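Local atomic coordinates of nigritoxine (Vibrio nigripulchritudo, PDB entry 5M41), a protein that is a bacterial toxin that acts on crustaceans and insects and has a new fold. Residues Ser361-Gly366 and Ile438-Thr443. Numbering follows the deposited sequence.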
ATOM      1  N   SER A 361      -4.468   2.311  -3.992  1.00 34.63           N
ATOM      2  CA  SER A 361      -4.894   1.800  -2.690  1.00 35.65           C
ATOM      3  C   SER A 361      -3.816   2.122  -1.682  1.00 35.40           C
ATOM      4  O   SER A 361      -2.625   1.992  -1.970  1.00 36.97           O
ATOM      5  CB  SER A 361      -5.105   0.288  -2.737  1.00 37.30           C
ATOM      6  OG  SER A 361      -6.042  -0.061  -3.745  1.00 41.16           O
ATOM      7  N   ILE A 362      -4.223   2.517  -0.496  1.00 37.27           N
ATOM      8  CA  ILE A 362      -3.288   2.875   0.555  1.00 39.72           C
ATOM      9  C   ILE A 362      -3.441   1.826   1.659  1.00 39.96           C
ATOM     10  O   ILE A 362      -4.536   1.597   2.154  1.00 39.86           O
ATOM     11  CB  ILE A 362      -3.534   4.323   1.063  1.00 42.22           C
ATOM     12  CG1 ILE A 362      -3.165   5.343  -0.036  1.00 40.49           C
ATOM     13  CG2 ILE A 362      -2.706   4.606   2.322  1.00 43.02           C
ATOM     14  CD1 ILE A 362      -3.670   6.757   0.227  1.00 44.37           C
ATOM     15  N   ALA A 363      -2.342   1.138   1.979  1.00 38.16           N
ATOM     16  CA  ALA A 363      -2.327   0.159   3.032  1.00 38.98           C
ATOM     17  C   ALA A 363      -1.600   0.781   4.217  1.00 41.02           C
ATOM     18  O   ALA A 363      -1.024   1.854   4.071  1.00 38.96           O
ATOM     19  CB  ALA A 363      -1.595  -1.103   2.568  1.00 39.92           C
ATOM     20  N   GLU A 364      -1.617   0.113   5.379  1.00 42.57           N
ATOM     21  CA  GLU A 364      -0.831   0.578   6.524  1.00 45.29           C
ATOM     22  C   GLU A 364       0.672   0.499   6.198  1.00 43.22           C
ATOM     23  O   GLU A 364       1.489   1.203   6.805  1.00 43.66           O
ATOM     24  CB  GLU A 364      -1.137  -0.234   7.805  1.00 49.55           C
ATOM     25  CG  GLU A 364      -2.598  -0.248   8.277  1.00 52.85           C
ATOM     26  CD  GLU A 364      -3.079   1.065   8.926  1.00 60.30           C
ATOM     27  OE1 GLU A 364      -2.353   2.095   8.907  1.00 59.18           O
ATOM     28  OE2 GLU A 364      -4.219   1.076   9.476  1.00 65.88           O
ATOM     29  N   THR A 365       1.016  -0.351   5.232  1.00 41.13           N
ATOM     30  CA  THR A 365       2.405  -0.655   4.909  1.00 40.64           C
ATOM     31  C   THR A 365       2.899  -0.024   3.611  1.00 39.68           C
ATOM     32  O   THR A 365       4.062  -0.193   3.250  1.00 41.24           O
ATOM     33  CB  THR A 365       2.612  -2.169   4.796  1.00 40.57           C
ATOM     34  OG1 THR A 365       1.639  -2.689   3.891  1.00 40.52           O
ATOM     35  CG2 THR A 365       2.466  -2.870   6.177  1.00 40.93           C
ATOM     36  N   GLY A 366       2.043   0.699   2.892  1.00 38.18           N
ATOM     37  CA  GLY A 366       2.450   1.180   1.571  1.00 37.29           C
ATOM     38  C   GLY A 366       1.318   1.528   0.624  1.00 36.82           C
ATOM     39  O   GLY A 366       0.187   1.783   1.064  1.00 38.02           O
ATOM     40  N   ILE A 438     -11.235  -2.468  -4.527  1.00 38.75           N
ATOM     41  CA  ILE A 438     -10.367  -3.640  -4.466  1.00 38.97           C
ATOM     42  C   ILE A 438      -9.492  -3.575  -3.206  1.00 40.54           C
ATOM     43  O   ILE A 438      -8.873  -2.552  -2.933  1.00 39.27           O
ATOM     44  CB  ILE A 438      -9.494  -3.837  -5.734  1.00 36.48           C
ATOM     45  CG1 ILE A 438     -10.326  -3.550  -7.008  1.00 35.25           C
ATOM     46  CG2 ILE A 438      -8.939  -5.277  -5.745  1.00 37.70           C
ATOM     47  CD1 ILE A 438      -9.628  -3.893  -8.322  1.00 35.48           C
ATOM     48  N   PRO A 439      -9.463  -4.670  -2.419  1.00 42.06           N
ATOM     49  CA  PRO A 439      -8.571  -4.743  -1.263  1.00 42.34           C
ATOM     50  C   PRO A 439      -7.102  -4.617  -1.674  1.00 41.06           C
ATOM     51  O   PRO A 439      -6.737  -4.900  -2.821  1.00 40.47           O
ATOM     52  CB  PRO A 439      -8.831  -6.155  -0.690  1.00 44.76           C
ATOM     53  CG  PRO A 439     -10.184  -6.522  -1.191  1.00 46.67           C
ATOM     54  CD  PRO A 439     -10.323  -5.855  -2.539  1.00 43.27           C
ATOM     55  N   THR A 440      -6.273  -4.192  -0.737  1.00 39.97           N
ATOM     56  CA  THR A 440      -4.849  -4.116  -0.984  1.00 39.51           C
ATOM     57  C   THR A 440      -4.255  -5.514  -1.181  1.00 40.76           C
ATOM     58  O   THR A 440      -4.760  -6.501  -0.661  1.00 40.71           O
ATOM     59  CB  THR A 440      -4.102  -3.381   0.141  1.00 38.91           C
ATOM     60  OG1 THR A 440      -2.710  -3.304  -0.206  1.00 37.26           O
ATOM     61  CG2 THR A 440      -4.284  -4.101   1.500  1.00 39.34           C
ATOM     62  N   ALA A 441      -3.219  -5.590  -2.002  1.00 39.29           N
ATOM     63  CA  ALA A 441      -2.476  -6.821  -2.137  1.00 41.37           C
ATOM     64  C   ALA A 441      -1.546  -7.022  -0.944  1.00 42.49           C
ATOM     65  O   ALA A 441      -1.089  -8.138  -0.729  1.00 43.36           O
ATOM     66  CB  ALA A 441      -1.679  -6.815  -3.418  1.00 39.96           C
ATOM     67  N   GLN A 442      -1.270  -5.958  -0.175  1.00 40.26           N
ATOM     68  CA  GLN A 442      -0.297  -6.027   0.949  1.00 40.57           C
ATOM     69  C   GLN A 442      -0.907  -6.702   2.183  1.00 42.95           C
ATOM     70  O   GLN A 442      -1.164  -6.072   3.203  1.00 42.62           O
ATOM     71  CB  GLN A 442       0.254  -4.636   1.257  1.00 38.40           C
ATOM     72  CG  GLN A 442       0.963  -4.069   0.025  1.00 37.07           C
ATOM     73  CD  GLN A 442       1.579  -2.700   0.215  1.00 37.24           C
ATOM     74  OE1 GLN A 442       2.007  -2.325   1.321  1.00 38.33           O
ATOM     75  NE2 GLN A 442       1.658  -1.951  -0.873  1.00 34.85           N
ATOM     76  N   THR A 443      -1.193  -7.989   2.043  1.00 44.11           N
ATOM     77  CA  THR A 443      -1.789  -8.762   3.108  1.00 46.92           C
ATOM     78  C   THR A 443      -0.701  -9.361   4.013  1.00 49.76           C
ATOM     79  O   THR A 443       0.524  -9.225   3.770  1.00 48.06           O
ATOM     80  CB  THR A 443      -2.591  -9.935   2.528  1.00 48.35           C
ATOM     81  OG1 THR A 443      -1.710 -10.731   1.736  1.00 47.03           O
ATOM     82  CG2 THR A 443      -3.785  -9.451   1.646  1.00 45.63           C
TER
HETATM   83  O   HOH W   1      -5.909  -2.668  -4.550  1.00 28.81           O
HETATM   84  O   HOH W   2      -8.576   0.049  -2.702  1.00 39.29           O
HETATM   85  O   HOH W   3      -0.519  -3.964   4.655  1.00 32.48           O
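Thr365 and Gln442 join a beta-hairpin turn to a loop in a buried contact that is largely polar and partly water-mediated. The turn links strand 359-363 to strand 366-370 of an antiparallel sheet near the centre of the chain; the loop crosses the face of that sheet between strand 435-437 and helix 444-457. Ala363 and Gly366 close the hairpin through the 2.8 Å bond from Ala363 N to Gly366 O. Glycine suits its place because, at these backbone angles, a side chain would run into the preceding carbonyl oxygen.

One direct hydrogen bond crosses the interface, from Thr365 OG1 to Gln442 OE1 at 2.6 Å. The donor lies 17° from the amide's carbonyl plane. The C=O...donor angle is 141°. Gln442 reaches it with CG anti to its own carbonyl carbon and an extended chain beyond. The two side chains run past each other in opposite directions. Glutamine suits this buried place because its amide serves both ways: while OE1 accepts from the threonine, NE2 donates to Asp368 OD1, on strand 366-370 of the same hairpin.

Ala363 sends only a methyl toward the loop, 3.7 Å from its CB to Thr440 OG1, which lets the loop lie close. Thr440 turns that hydroxyl anti to its backbone N (chi1 -178°), where it accepts from Gln442 N in an ST turn and also bonds Asp368 OD2. The same carboxylate oxygen takes Ala441 N, so Asp368 grips three successive loop residues.

Ser361 makes no direct hydrogen bond across; two waters link its small hydroxyl to the carbonyls of Ile438 and Pro439, each water donating to its carbonyl. A third water gives 2.6 Å bonds to both Thr365 OG1 and Gln442 O.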